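Local structure of alpha-acetolactate decarboxylase (Bacillus subtilis subsp. subtilis str. 168, 5XNE) at residues B[12-17]-B[227-232]; B[43-48]-B[73-78]; B[53-58]-B[175-180]; B[93-98]-B[110-115]; B[165-170]-B[203-208]. The protein decarboxylates (2S)-2-acetolactate to (R)-acetoin, releasing carbon dioxide, a step on the route from pyruvate to butanediol. All coordinates share one frame; numbering follows the deposited sequence.

How the contacts relate
Four of the five contacts hang on the β-sheet structure of the enzyme, and contact 3 carries one zinc ligand, His175. The side chains of Thr232 in contact 1 and Leu45 in contact 2 lie about 8 Å from the zinc, whereas Ile112 of contact 4 and Ile167 of contact 5 are about 12 Å and 14 Å from it. Contacts 2 and 3, with centres 12 Å apart, share the pairing of strands 44-48 and 51-56, where Glu44 O meets Leu55 N at 2.8 Å. Contacts 1 and 5 meet where Ile229 CD1 packs 3.7 Å from Gly166 N. Contact 4 adjoins contact 2 through Phe78 CD2 and Ala111 CB, 3.7 Å apart.

Contact 1: residues B[12-17]-B[227-232]; sequences SLLDGV and KDIETT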
# COMPACT_ATOMS: atom_id res chain seq x y z
N SER B 12 1.24 11.04 -5.77
CA SER B 12 1.25 12.44 -5.30
C SER B 12 2.39 13.21 -5.94
O SER B 12 2.23 14.38 -6.34
CB SER B 12 1.33 12.50 -3.76
OG SER B 12 1.26 13.85 -3.28
N LEU B 13 3.55 12.56 -6.08
CA LEU B 13 4.66 13.17 -6.79
C LEU B 13 4.28 13.46 -8.25
O LEU B 13 4.57 14.54 -8.78
CB LEU B 13 5.89 12.26 -6.70
CG LEU B 13 7.27 12.92 -6.67
CD1 LEU B 13 7.47 13.82 -5.45
CD2 LEU B 13 8.35 11.85 -6.76
N LEU B 14 3.60 12.51 -8.90
CA LEU B 14 3.16 12.71 -10.28
C LEU B 14 2.32 13.97 -10.42
O LEU B 14 2.44 14.69 -11.41
CB LEU B 14 2.35 11.50 -10.77
CG LEU B 14 3.07 10.19 -11.08
CD1 LEU B 14 2.05 9.17 -11.60
CD2 LEU B 14 4.21 10.40 -12.08
N ASP B 15 1.49 14.24 -9.41
CA ASP B 15 0.58 15.38 -9.42
C ASP B 15 1.28 16.70 -9.08
O ASP B 15 0.63 17.75 -9.00
CB ASP B 15 -0.58 15.14 -8.45
CG ASP B 15 -1.71 16.16 -8.62
OD1 ASP B 15 -2.11 16.42 -9.78
OD2 ASP B 15 -2.19 16.71 -7.61
N GLY B 16 2.59 16.66 -8.88
CA GLY B 16 3.34 17.88 -8.66
C GLY B 16 3.38 18.34 -7.21
O GLY B 16 3.69 19.49 -6.92
N VAL B 17 3.08 17.43 -6.30
CA VAL B 17 3.20 17.73 -4.88
C VAL B 17 4.65 17.45 -4.50
O VAL B 17 5.02 16.33 -4.17
CB VAL B 17 2.24 16.90 -4.04
CG1 VAL B 17 2.44 17.15 -2.56
CG2 VAL B 17 0.80 17.23 -4.44
N LYS B 227 1.37 4.21 -16.61
CA LYS B 227 2.20 4.63 -17.73
C LYS B 227 2.98 5.90 -17.38
O LYS B 227 4.09 6.10 -17.87
CB LYS B 227 1.36 4.87 -18.99
CG LYS B 227 0.93 6.32 -19.19
CD LYS B 227 -0.09 6.48 -20.31
CE LYS B 227 -1.37 5.72 -20.01
NZ LYS B 227 -2.49 5.95 -20.97
N ASP B 228 2.41 6.75 -16.53
CA ASP B 228 3.08 7.99 -16.20
C ASP B 228 4.31 7.68 -15.35
O ASP B 228 5.35 8.33 -15.49
CB ASP B 228 2.13 8.95 -15.49
CG ASP B 228 1.12 9.60 -16.44
OD1 ASP B 228 1.25 9.40 -17.67
OD2 ASP B 228 0.21 10.31 -15.97
N ILE B 229 4.19 6.68 -14.50
CA ILE B 229 5.34 6.22 -13.71
C ILE B 229 6.41 5.62 -14.64
O ILE B 229 7.60 5.90 -14.48
CB ILE B 229 4.92 5.20 -12.63
CG1 ILE B 229 4.16 5.92 -11.51
CG2 ILE B 229 6.14 4.47 -12.05
CD1 ILE B 229 3.61 5.00 -10.44
N GLU B 230 5.99 4.83 -15.62
CA GLU B 230 6.92 4.31 -16.63
C GLU B 230 7.71 5.44 -17.28
O GLU B 230 8.92 5.35 -17.47
CB GLU B 230 6.19 3.52 -17.71
CG GLU B 230 5.77 2.13 -17.31
CD GLU B 230 5.52 1.25 -18.52
OE1 GLU B 230 5.88 1.68 -19.64
OE2 GLU B 230 4.98 0.14 -18.35
N THR B 231 7.00 6.51 -17.62
CA THR B 231 7.58 7.65 -18.30
C THR B 231 8.61 8.39 -17.45
O THR B 231 9.71 8.70 -17.91
CB THR B 231 6.49 8.64 -18.74
OG1 THR B 231 5.70 8.05 -19.78
CG2 THR B 231 7.11 9.95 -19.24
N THR B 232 8.26 8.68 -16.20
CA THR B 232 9.13 9.48 -15.35
C THR B 232 10.31 8.66 -14.84
O THR B 232 11.41 9.20 -14.65
CB THR B 232 8.36 10.08 -14.13
OG1 THR B 232 7.88 9.04 -13.28
CG2 THR B 232 7.16 10.92 -14.61
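The flat carboxylate of Asp228 is not what Leu14 meets: Leu14 CD1 rests on the methylene beneath it, 3.9 Å from Asp228 CB, and lies over neither face of the acid. Its OD2 is instead hydrogen-bonded to Asn222. The same Leu14 CD1 also reaches Ile229, 3.9 Å from CG1, with the two side chains crossing at about a right angle. The other branch leans a helical turn further on, CD2 of Leu14 touching the methyl CG2 of Thr232 at 3.9 Å. With CG anti to the carbonyl carbon (chi1 -72°) the fork of Leu14 points at the partner helix, and its two methyls touch three residues there. Helix 10-14 thus packs near its end on the C-terminal helix 225-232. Just beyond Leu14 the short helix is closed by a Schellman motif, in which Gly16, with positive phi, donates from N to Leu13 O (2.9 Å) and Val17 N to Ser12 O (3.2 Å). With an alanine at Leu14, both branches would be missing and a gap would probably open between the helices, leaving Ile229 and Thr232 without this neighbour. Helix 136-139 adjoins the same region, with Met136 against Thr232.

Contact 2: residues B[43-48]-B[73-78]; sequences GELIGF and CSFTFF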
# COMPACT_ATOMS: atom_id res chain seq x y z
N GLY B 43 17.13 17.40 -5.97
CA GLY B 43 18.08 16.30 -5.89
C GLY B 43 17.49 14.93 -5.59
O GLY B 43 16.31 14.78 -5.24
N GLU B 44 18.36 13.93 -5.73
CA GLU B 44 18.06 12.53 -5.48
C GLU B 44 18.60 12.09 -4.12
O GLU B 44 19.75 12.40 -3.77
CB GLU B 44 18.71 11.67 -6.57
CG GLU B 44 18.37 12.09 -7.98
CD GLU B 44 17.00 11.58 -8.42
OE1 GLU B 44 16.44 10.73 -7.71
OE2 GLU B 44 16.50 12.03 -9.47
N LEU B 45 17.79 11.37 -3.36
CA LEU B 45 18.24 10.78 -2.10
C LEU B 45 18.78 9.37 -2.28
O LEU B 45 18.17 8.54 -2.97
CB LEU B 45 17.09 10.75 -1.09
CG LEU B 45 17.34 10.06 0.25
CD1 LEU B 45 18.25 10.94 1.09
CD2 LEU B 45 16.03 9.84 0.99
N ILE B 46 19.91 9.07 -1.64
CA ILE B 46 20.40 7.70 -1.57
C ILE B 46 21.12 7.52 -0.25
O ILE B 46 21.80 8.43 0.23
CB ILE B 46 21.35 7.40 -2.75
CG1 ILE B 46 21.76 5.94 -2.79
CG2 ILE B 46 22.59 8.26 -2.71
CD1 ILE B 46 22.62 5.66 -4.03
N GLY B 47 20.94 6.37 0.38
CA GLY B 47 21.70 6.08 1.57
C GLY B 47 21.77 4.60 1.86
O GLY B 47 20.91 3.81 1.46
N PHE B 48 22.83 4.23 2.58
CA PHE B 48 23.03 2.86 3.01
C PHE B 48 24.08 2.92 4.12
O PHE B 48 24.84 3.89 4.22
CB PHE B 48 23.46 1.95 1.85
CG PHE B 48 24.50 2.55 0.95
CD1 PHE B 48 25.86 2.39 1.21
CD2 PHE B 48 24.12 3.24 -0.19
CE1 PHE B 48 26.82 2.94 0.36
CE2 PHE B 48 25.07 3.79 -1.04
CZ PHE B 48 26.43 3.63 -0.77
N CYS B 73 10.00 9.17 -0.26
CA CYS B 73 11.21 8.40 -0.03
C CYS B 73 10.82 7.07 0.62
O CYS B 73 9.66 6.89 1.04
CB CYS B 73 12.23 9.18 0.83
SG CYS B 73 11.57 10.05 2.28
N SER B 74 11.78 6.14 0.66
CA SER B 74 11.54 4.79 1.15
C SER B 74 12.76 4.38 1.99
O SER B 74 13.89 4.58 1.54
CB SER B 74 11.35 3.79 -0.00
OG SER B 74 10.41 4.23 -0.98
N PHE B 75 12.52 3.79 3.16
CA PHE B 75 13.62 3.40 4.07
C PHE B 75 13.44 2.00 4.61
O PHE B 75 12.33 1.49 4.70
CB PHE B 75 13.72 4.35 5.26
CG PHE B 75 13.88 5.77 4.87
CD1 PHE B 75 15.12 6.25 4.46
CD2 PHE B 75 12.80 6.63 4.90
CE1 PHE B 75 15.28 7.57 4.07
CE2 PHE B 75 12.95 7.96 4.52
CZ PHE B 75 14.19 8.43 4.11
N THR B 76 14.56 1.38 5.00
CA THR B 76 14.47 0.15 5.76
C THR B 76 15.73 -0.02 6.57
O THR B 76 16.74 0.66 6.31
CB THR B 76 14.26 -1.07 4.86
OG1 THR B 76 13.76 -2.17 5.64
CG2 THR B 76 15.56 -1.48 4.19
N PHE B 77 15.68 -0.91 7.55
CA PHE B 77 16.89 -1.35 8.22
C PHE B 77 17.37 -2.59 7.48
O PHE B 77 16.75 -3.66 7.56
CB PHE B 77 16.64 -1.62 9.71
CG PHE B 77 16.48 -0.38 10.53
CD1 PHE B 77 17.58 0.44 10.79
CD2 PHE B 77 15.23 0.00 10.99
CE1 PHE B 77 17.44 1.60 11.54
CE2 PHE B 77 15.08 1.17 11.74
CZ PHE B 77 16.17 1.96 12.01
N PHE B 78 18.44 -2.41 6.73
CA PHE B 78 18.92 -3.43 5.81
C PHE B 78 19.55 -4.58 6.59
O PHE B 78 20.36 -4.36 7.49
CB PHE B 78 19.92 -2.82 4.84
CG PHE B 78 20.25 -3.71 3.67
CD1 PHE B 78 21.19 -4.73 3.79
CD2 PHE B 78 19.64 -3.51 2.44
CE1 PHE B 78 21.49 -5.55 2.71
CE2 PHE B 78 19.93 -4.32 1.36
CZ PHE B 78 20.87 -5.34 1.49
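Apolar packing accounts for the whole of this contact, and it passes through one methyl group, CD2 of Leu45. The methyl is 3.9 Å from Cys73 CB, and beside this it approaches the ring of Phe75 obliquely, at the far end, 3.9 Å from CZ and equally close to CE1; the leucine side chain and the aromatic one cross at about a right angle. Leu45 extends CG away from its own N (chi1 175°), which carries the methyl out to the partner strand. Within 73-78, Cys73 SG lies 3.4 Å from Phe75 CE2, two residues along the same strand, so the leucine meets side chains already packed on each other.

No hydrogen bond joins the two segments. Backbone polar groups are used elsewhere: Leu45 pairs with Gly36, Cys73 pairs with Val7, and Leu45 O accepts from ND1 of the zinc ligand His175. Loop residues Phe38 and Val64 also touch Leu45.

Strand 33-37 explains the arrangement, since it runs antiparallel to both 44-48 and 73-76. The two segments are therefore next-but-one strands, meeting by side chains alone, while 51-56 continues beyond 44-48 and 3-7 beyond 73-76.

Contact 3: residues B[53-58]-B[175-180]; sequences YRLRSD and HFIDEG. With ZN (zinc ion), chain D.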
# COMPACT_ATOMS: atom_id res chain seq x y z
N TYR B 53 22.85 10.79 1.30
CA TYR B 53 23.32 11.90 0.48
C TYR B 53 22.23 12.49 -0.39
O TYR B 53 21.30 11.78 -0.80
CB TYR B 53 24.47 11.44 -0.42
CG TYR B 53 25.73 11.10 0.33
CD1 TYR B 53 25.92 9.83 0.84
CD2 TYR B 53 26.73 12.05 0.51
CE1 TYR B 53 27.09 9.51 1.53
CE2 TYR B 53 27.90 11.74 1.20
CZ TYR B 53 28.07 10.47 1.70
OH TYR B 53 29.22 10.17 2.38
N ARG B 54 22.36 13.80 -0.67
CA ARG B 54 21.58 14.51 -1.67
C ARG B 54 22.43 14.65 -2.94
O ARG B 54 23.44 15.36 -2.94
CB ARG B 54 21.16 15.89 -1.16
CG ARG B 54 20.29 16.67 -2.15
CD ARG B 54 20.20 18.16 -1.80
NE ARG B 54 19.71 18.46 -0.45
CZ ARG B 54 18.48 18.91 -0.19
NH1 ARG B 54 17.60 19.08 -1.17
NH2 ARG B 54 18.13 19.16 1.07
N LEU B 55 22.04 13.98 -4.01
CA LEU B 55 22.76 14.07 -5.29
C LEU B 55 22.12 15.13 -6.18
O LEU B 55 20.94 15.02 -6.52
CB LEU B 55 22.75 12.72 -6.02
CG LEU B 55 23.73 11.60 -5.65
CD1 LEU B 55 25.12 11.89 -6.20
CD2 LEU B 55 23.79 11.36 -4.16
N ARG B 56 22.88 16.15 -6.56
CA ARG B 56 22.34 17.21 -7.40
C ARG B 56 22.91 17.21 -8.81
O ARG B 56 23.96 16.63 -9.09
CB ARG B 56 22.58 18.59 -6.78
CG ARG B 56 21.73 18.92 -5.57
CD ARG B 56 21.91 20.39 -5.22
NE ARG B 56 20.98 20.85 -4.20
CZ ARG B 56 21.32 21.14 -2.94
NH1 ARG B 56 22.58 21.01 -2.53
NH2 ARG B 56 20.39 21.56 -2.09
N SER B 57 22.22 17.92 -9.69
CA SER B 57 22.59 18.04 -11.09
C SER B 57 23.92 18.73 -11.36
O SER B 57 24.45 18.67 -12.47
CB SER B 57 21.50 18.80 -11.81
N ASP B 58 24.45 19.40 -10.34
CA ASP B 58 25.72 20.10 -10.49
C ASP B 58 26.90 19.17 -10.24
O ASP B 58 28.03 19.61 -10.09
CB ASP B 58 25.78 21.31 -9.55
CG ASP B 58 25.59 20.93 -8.09
OD1 ASP B 58 25.56 19.71 -7.77
OD2 ASP B 58 25.49 21.85 -7.25
N HIS B 175 18.90 3.68 -7.23
CA HIS B 175 19.74 4.87 -7.34
C HIS B 175 21.21 4.45 -7.29
O HIS B 175 21.51 3.31 -6.94
CB HIS B 175 19.42 5.87 -6.22
CG HIS B 175 18.11 6.58 -6.39
ND1 HIS B 175 17.73 7.64 -5.59
CD2 HIS B 175 17.09 6.37 -7.26
CE1 HIS B 175 16.54 8.06 -5.96
NE2 HIS B 175 16.12 7.31 -6.97
N PHE B 176 22.11 5.36 -7.65
CA PHE B 176 23.54 5.07 -7.71
C PHE B 176 24.35 6.21 -7.10
O PHE B 176 24.01 7.38 -7.28
CB PHE B 176 23.96 4.85 -9.16
CG PHE B 176 25.46 4.82 -9.37
CD1 PHE B 176 26.20 3.71 -8.99
CD2 PHE B 176 26.11 5.89 -9.95
CE1 PHE B 176 27.59 3.68 -9.19
CE2 PHE B 176 27.49 5.87 -10.15
CZ PHE B 176 28.23 4.77 -9.77
N ILE B 177 25.42 5.87 -6.38
CA ILE B 177 26.42 6.86 -5.98
C ILE B 177 27.81 6.26 -6.16
O ILE B 177 28.03 5.07 -5.91
CB ILE B 177 26.19 7.34 -4.52
CG1 ILE B 177 27.07 8.56 -4.20
CG2 ILE B 177 26.38 6.21 -3.52
CD1 ILE B 177 26.66 9.32 -2.94
N ASP B 178 28.75 7.06 -6.64
CA ASP B 178 30.09 6.54 -6.86
C ASP B 178 30.88 6.45 -5.55
O ASP B 178 30.48 7.00 -4.52
CB ASP B 178 30.85 7.38 -7.89
CG ASP B 178 31.31 8.71 -7.33
OD1 ASP B 178 30.52 9.43 -6.70
OD2 ASP B 178 32.51 9.03 -7.51
N GLU B 179 32.00 5.73 -5.58
CA GLU B 179 32.76 5.53 -4.35
C GLU B 179 33.32 6.86 -3.82
O GLU B 179 33.48 7.03 -2.61
CB GLU B 179 33.89 4.53 -4.56
CG GLU B 179 34.54 4.07 -3.25
CD GLU B 179 33.91 2.80 -2.70
OE1 GLU B 179 32.94 2.29 -3.32
OE2 GLU B 179 34.37 2.31 -1.64
N GLY B 180 33.57 7.80 -4.72
CA GLY B 180 34.04 9.12 -4.33
C GLY B 180 32.97 10.02 -3.73
O GLY B 180 33.25 11.13 -3.30
ZN ZN D . 14.17 7.54 -8.05
O HOH W 1 12.12 8.38 -8.71
O HOH W 2 13.18 8.45 -6.26
O HOH W 3 14.37 9.79 -8.46
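Ile177 makes the contact with Tyr53 and Leu55, but its segment opens two residues earlier at a zinc ligand. His175 binds the zinc ion through NE2 at 2.2 Å; three waters, His173 and His186 complete six ligands. On the far side of the imidazole, ND1 is hydrogen-bonded to the carbonyl oxygen of Leu45, a second-shell bond that holds the ring in its rotation. Phe176 turns the other way, toward Val151 and Ile155, and the backbone N of Asp178 sits above one face of its ring, offset toward the rim.

Ile177 then faces 51-56. Its CG1 is anti to the backbone N (chi1 -170°), which sends CD1 outward to meet Leu55 CD2 at 3.7 Å and Tyr53 CG at 3.8 Å. The tyrosine meeting is an off-centre CH-pi contact, with Ile177 CD1 4.2 Å from the ring centroid and 29° off its normal. Strand 51-56 is the second arm of a β-hairpin with 44-48, packed here by side chains against strand 171-178, which pairs with 151-160 and 184-192. Ile46 and Phe48 of the first arm also touch Ile177.

Asp178 begins the turn: OD1 is held by the backbone N of Asn182 and of Ser183, and OD2 accepts a weak bond from Gly180 N at 3.2 Å.

Contact 4: residues B[93-98]-B[110-115]; sequences EDFEKE and YAIRID
Phe95 lays one face of its ring against Ile114, whose CD1 sits over the outer rim, 3.5 Å from CZ and 3.6 Å from CE2. This is helix-on-sheet packing: helix 92-100 presses a side chain onto strand 109-115, where the alternate residues Ile112 and Ile114 turn toward the helix. With CG anti to the backbone N (chi1 179°) the ring reaches out from the helix; the two isoleucines come from the opposite direction. Ile112 comes to the same corner of the ring obliquely, its CD1 4.1 Å from Phe95 CZ. Ile114 also brings CG1 within 3.8 Å of CZ of Phe95. The ring is bordered by Val197 of strand 195-208 and Tyr190 and Leu192 of strand 184-192. If an alanine replaced Phe95, the ring that fills the space between helix and strand would be gone, and CD1 of Ile112 and of Ile114 would probably lose the surface they pack on.

Arg113, between the two isoleucines, points away from the helix and serves the other face of the strand. It forms a salt bridge with Asp115, gripping it side-on, NE and NH2 both directed to OD1, and its NH1 makes a second with Asp49. Arg113 NE reaches the syn lone pair of Asp115 OD1 at 2.9 Å and 163°, whereas NH2 approaches that oxygen from above the carboxylate plane, at 3.3 Å.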
# COMPACT_ATOMS: atom_id res chain seq x y z
N GLU B 93 19.15 -5.93 -18.08
CA GLU B 93 18.14 -6.92 -18.42
C GLU B 93 18.56 -8.30 -17.95
O GLU B 93 17.75 -9.01 -17.35
CB GLU B 93 17.89 -6.94 -19.93
CG GLU B 93 17.28 -5.66 -20.48
CD GLU B 93 18.31 -4.56 -20.72
OE1 GLU B 93 19.50 -4.76 -20.39
OE2 GLU B 93 17.93 -3.49 -21.25
N ASP B 94 19.81 -8.67 -18.21
CA ASP B 94 20.38 -9.92 -17.69
C ASP B 94 20.15 -9.99 -16.19
O ASP B 94 19.54 -10.92 -15.67
CB ASP B 94 21.90 -10.03 -17.91
CG ASP B 94 22.32 -10.09 -19.36
OD1 ASP B 94 21.46 -10.07 -20.26
OD2 ASP B 94 23.56 -10.18 -19.60
N PHE B 95 20.70 -8.99 -15.51
CA PHE B 95 20.73 -8.97 -14.06
C PHE B 95 19.33 -8.99 -13.45
O PHE B 95 19.07 -9.76 -12.53
CB PHE B 95 21.48 -7.72 -13.57
CG PHE B 95 21.54 -7.59 -12.07
CD1 PHE B 95 22.39 -8.39 -11.32
CD2 PHE B 95 20.73 -6.67 -11.41
CE1 PHE B 95 22.43 -8.27 -9.93
CE2 PHE B 95 20.77 -6.55 -10.03
CZ PHE B 95 21.62 -7.34 -9.29
N GLU B 96 18.44 -8.16 -13.97
CA GLU B 96 17.14 -7.99 -13.34
C GLU B 96 16.32 -9.25 -13.49
O GLU B 96 15.57 -9.62 -12.59
CB GLU B 96 16.44 -6.76 -13.92
CG GLU B 96 16.98 -5.49 -13.26
CD GLU B 96 16.31 -4.22 -13.72
OE1 GLU B 96 15.35 -4.31 -14.51
OE2 GLU B 96 16.74 -3.13 -13.26
N LYS B 97 16.52 -9.96 -14.60
CA LYS B 97 15.84 -11.24 -14.74
C LYS B 97 16.54 -12.35 -13.97
O LYS B 97 15.90 -13.30 -13.54
CB LYS B 97 15.68 -11.62 -16.22
CG LYS B 97 15.11 -10.50 -17.05
CD LYS B 97 13.59 -10.46 -16.94
CE LYS B 97 13.04 -9.12 -17.44
NZ LYS B 97 14.00 -7.98 -17.25
N GLU B 98 17.85 -12.24 -13.77
CA GLU B 98 18.54 -13.26 -12.98
C GLU B 98 18.14 -13.18 -11.51
O GLU B 98 17.80 -14.19 -10.88
CB GLU B 98 20.06 -13.14 -13.14
CG GLU B 98 20.85 -13.94 -12.10
CD GLU B 98 22.17 -14.46 -12.65
OE1 GLU B 98 22.28 -14.64 -13.88
OE2 GLU B 98 23.10 -14.69 -11.84
N TYR B 110 11.64 -6.11 -1.30
CA TYR B 110 13.07 -6.34 -1.08
C TYR B 110 13.86 -5.05 -1.16
O TYR B 110 13.55 -4.17 -1.97
CB TYR B 110 13.65 -7.33 -2.11
CG TYR B 110 12.95 -8.66 -2.13
CD1 TYR B 110 11.84 -8.86 -2.95
CD2 TYR B 110 13.37 -9.70 -1.32
CE1 TYR B 110 11.17 -10.07 -2.97
CE2 TYR B 110 12.70 -10.92 -1.33
CZ TYR B 110 11.60 -11.09 -2.16
OH TYR B 110 10.93 -12.30 -2.18
N ALA B 111 14.89 -4.94 -0.34
CA ALA B 111 15.91 -3.93 -0.54
C ALA B 111 17.06 -4.63 -1.24
O ALA B 111 17.35 -5.80 -0.97
CB ALA B 111 16.36 -3.32 0.76
N ILE B 112 17.71 -3.92 -2.15
CA ILE B 112 18.79 -4.53 -2.90
C ILE B 112 19.95 -3.57 -3.08
O ILE B 112 19.77 -2.37 -3.31
CB ILE B 112 18.30 -5.04 -4.27
CG1 ILE B 112 19.43 -5.73 -5.05
CG2 ILE B 112 17.74 -3.92 -5.08
CD1 ILE B 112 18.93 -6.44 -6.30
N ARG B 113 21.16 -4.12 -2.97
CA ARG B 113 22.38 -3.35 -3.04
C ARG B 113 23.40 -4.08 -3.91
O ARG B 113 23.59 -5.29 -3.76
CB ARG B 113 22.93 -3.13 -1.64
CG ARG B 113 24.19 -2.33 -1.58
CD ARG B 113 24.58 -2.18 -0.13
NE ARG B 113 25.90 -1.59 -0.02
CZ ARG B 113 26.41 -1.13 1.11
NH1 ARG B 113 25.68 -1.16 2.22
NH2 ARG B 113 27.64 -0.62 1.11
N ILE B 114 24.01 -3.33 -4.81
CA ILE B 114 25.05 -3.81 -5.70
C ILE B 114 26.31 -3.01 -5.39
O ILE B 114 26.31 -1.80 -5.57
CB ILE B 114 24.70 -3.60 -7.18
CG1 ILE B 114 23.66 -4.56 -7.73
CG2 ILE B 114 25.91 -3.74 -8.00
CD1 ILE B 114 23.46 -4.35 -9.22
N ASP B 115 27.37 -3.67 -4.94
CA ASP B 115 28.62 -2.96 -4.67
C ASP B 115 29.71 -3.49 -5.58
O ASP B 115 30.00 -4.68 -5.58
CB ASP B 115 29.05 -3.12 -3.22
CG ASP B 115 28.02 -2.58 -2.25
OD1 ASP B 115 27.96 -1.35 -2.06
OD2 ASP B 115 27.28 -3.40 -1.68

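Contact 5: residues B[165-170]-B[203-208]; sequences NGIAVS and MNMNLR
Met205 and Leu207, the partners of Ile167 here, lie on the end of strand 195-208 that continues the sheet into the second subunit, where residues 204-208 form an antiparallel ladder with a strand of that chain. The loop 165-170, between strands 151-160 and 171-178, packs on this strand from within the same chain. Ile167 carries its side of the contact: CG2 touches Met205 SD at 4.1 Å and Leu207 CD1 at 4.1 Å, so one methyl bridges two residues that are next-but-one on the strand. The longer branch adds a looser touch, Ile167 CD1 to Leu207 CD2 at 4.2 Å. CG of Met205 is anti to the backbone N (chi1 176°), which carries the sulfur out toward Ile167. The same methionine also packs on Met205 of the second subunit, which places the loop one side chain behind the dimer interface.

The loop has its own ties. Ser170 N donates to Asn165 OD1 at 2.9 Å along a nearly straight path, and Gly166 N bonds to Ala168 O. Gly166 and Ile167 also pair by backbone with Thr11 and Met10.

No hydrogen bond crosses between the two segments; the meeting is wholly apolar and buried, so it probably rests on van der Waals contact and exclusion of solvent, whereas directional bonds fix the loop and the strand separately.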
# COMPACT_ATOMS: atom_id res chain seq x y z
N ASN B 165 2.16 -0.64 -6.91
CA ASN B 165 2.48 0.38 -7.92
C ASN B 165 1.58 1.60 -7.74
O ASN B 165 0.38 1.46 -7.56
CB ASN B 165 2.32 -0.17 -9.33
CG ASN B 165 3.10 0.64 -10.36
OD1 ASN B 165 4.21 1.14 -10.10
ND2 ASN B 165 2.52 0.79 -11.55
N GLY B 166 2.17 2.79 -7.78
CA GLY B 166 1.42 3.99 -7.46
C GLY B 166 1.65 4.48 -6.04
O GLY B 166 1.75 5.69 -5.82
N ILE B 167 1.74 3.57 -5.06
CA ILE B 167 2.31 3.95 -3.78
C ILE B 167 3.81 4.11 -3.95
O ILE B 167 4.37 5.19 -3.73
CB ILE B 167 2.00 2.94 -2.68
CG1 ILE B 167 0.50 2.98 -2.35
CG2 ILE B 167 2.83 3.24 -1.43
CD1 ILE B 167 0.04 1.84 -1.45
N ALA B 168 4.46 3.04 -4.38
CA ALA B 168 5.87 3.11 -4.77
C ALA B 168 5.98 2.80 -6.26
O ALA B 168 4.98 2.85 -6.99
CB ALA B 168 6.70 2.15 -3.93
N VAL B 169 7.18 2.48 -6.72
CA VAL B 169 7.38 2.15 -8.11
C VAL B 169 7.54 0.64 -8.27
O VAL B 169 8.51 0.06 -7.79
CB VAL B 169 8.63 2.86 -8.69
CG1 VAL B 169 8.85 2.42 -10.13
CG2 VAL B 169 8.46 4.37 -8.59
N SER B 170 6.55 -0.00 -8.89
CA SER B 170 6.57 -1.45 -9.11
C SER B 170 7.85 -1.89 -9.82
O SER B 170 8.34 -1.21 -10.73
CB SER B 170 5.35 -1.87 -9.94
OG SER B 170 5.38 -3.25 -10.21
N MET B 203 8.53 -8.16 5.08
CA MET B 203 7.16 -8.67 5.09
C MET B 203 6.11 -7.61 5.40
O MET B 203 4.93 -7.91 5.47
CB MET B 203 7.00 -9.80 6.11
CG MET B 203 7.95 -10.96 5.93
SD MET B 203 7.74 -11.72 4.32
CE MET B 203 6.25 -12.70 4.59
N ASN B 204 6.55 -6.38 5.63
CA ASN B 204 5.64 -5.28 5.93
C ASN B 204 5.98 -4.06 5.09
O ASN B 204 7.15 -3.81 4.81
CB ASN B 204 5.71 -4.84 7.41
CG ASN B 204 5.18 -5.88 8.37
OD1 ASN B 204 4.02 -5.81 8.82
ND2 ASN B 204 6.04 -6.83 8.73
N MET B 205 4.96 -3.31 4.72
CA MET B 205 5.17 -1.97 4.19
C MET B 205 4.33 -1.02 5.01
O MET B 205 3.11 -1.18 5.08
CB MET B 205 4.79 -1.85 2.72
CG MET B 205 4.94 -0.41 2.24
SD MET B 205 3.92 0.01 0.84
CE MET B 205 2.28 -0.32 1.47
N ASN B 206 4.97 -0.03 5.63
CA ASN B 206 4.21 0.98 6.36
C ASN B 206 4.22 2.28 5.60
O ASN B 206 5.26 2.93 5.49
CB ASN B 206 4.74 1.25 7.76
CG ASN B 206 3.90 2.32 8.48
OD1 ASN B 206 2.91 2.00 9.13
ND2 ASN B 206 4.24 3.60 8.29
N LEU B 207 3.04 2.65 5.10
CA LEU B 207 2.86 3.89 4.37
C LEU B 207 2.49 5.03 5.31
O LEU B 207 1.50 4.94 6.04
CB LEU B 207 1.76 3.71 3.32
CG LEU B 207 1.30 4.97 2.60
CD1 LEU B 207 2.44 5.63 1.82
CD2 LEU B 207 0.14 4.64 1.67
N ARG B 208 3.30 6.08 5.30
CA ARG B 208 3.04 7.28 6.10
C ARG B 208 2.61 8.43 5.19
O ARG B 208 3.35 8.82 4.29
CB ARG B 208 4.29 7.67 6.89
CG ARG B 208 4.24 9.04 7.55
CD ARG B 208 3.13 9.14 8.58
NE ARG B 208 3.46 10.16 9.58
CZ ARG B 208 3.37 11.47 9.37
NH1 ARG B 208 2.96 11.93 8.21
NH2 ARG B 208 3.70 12.32 10.34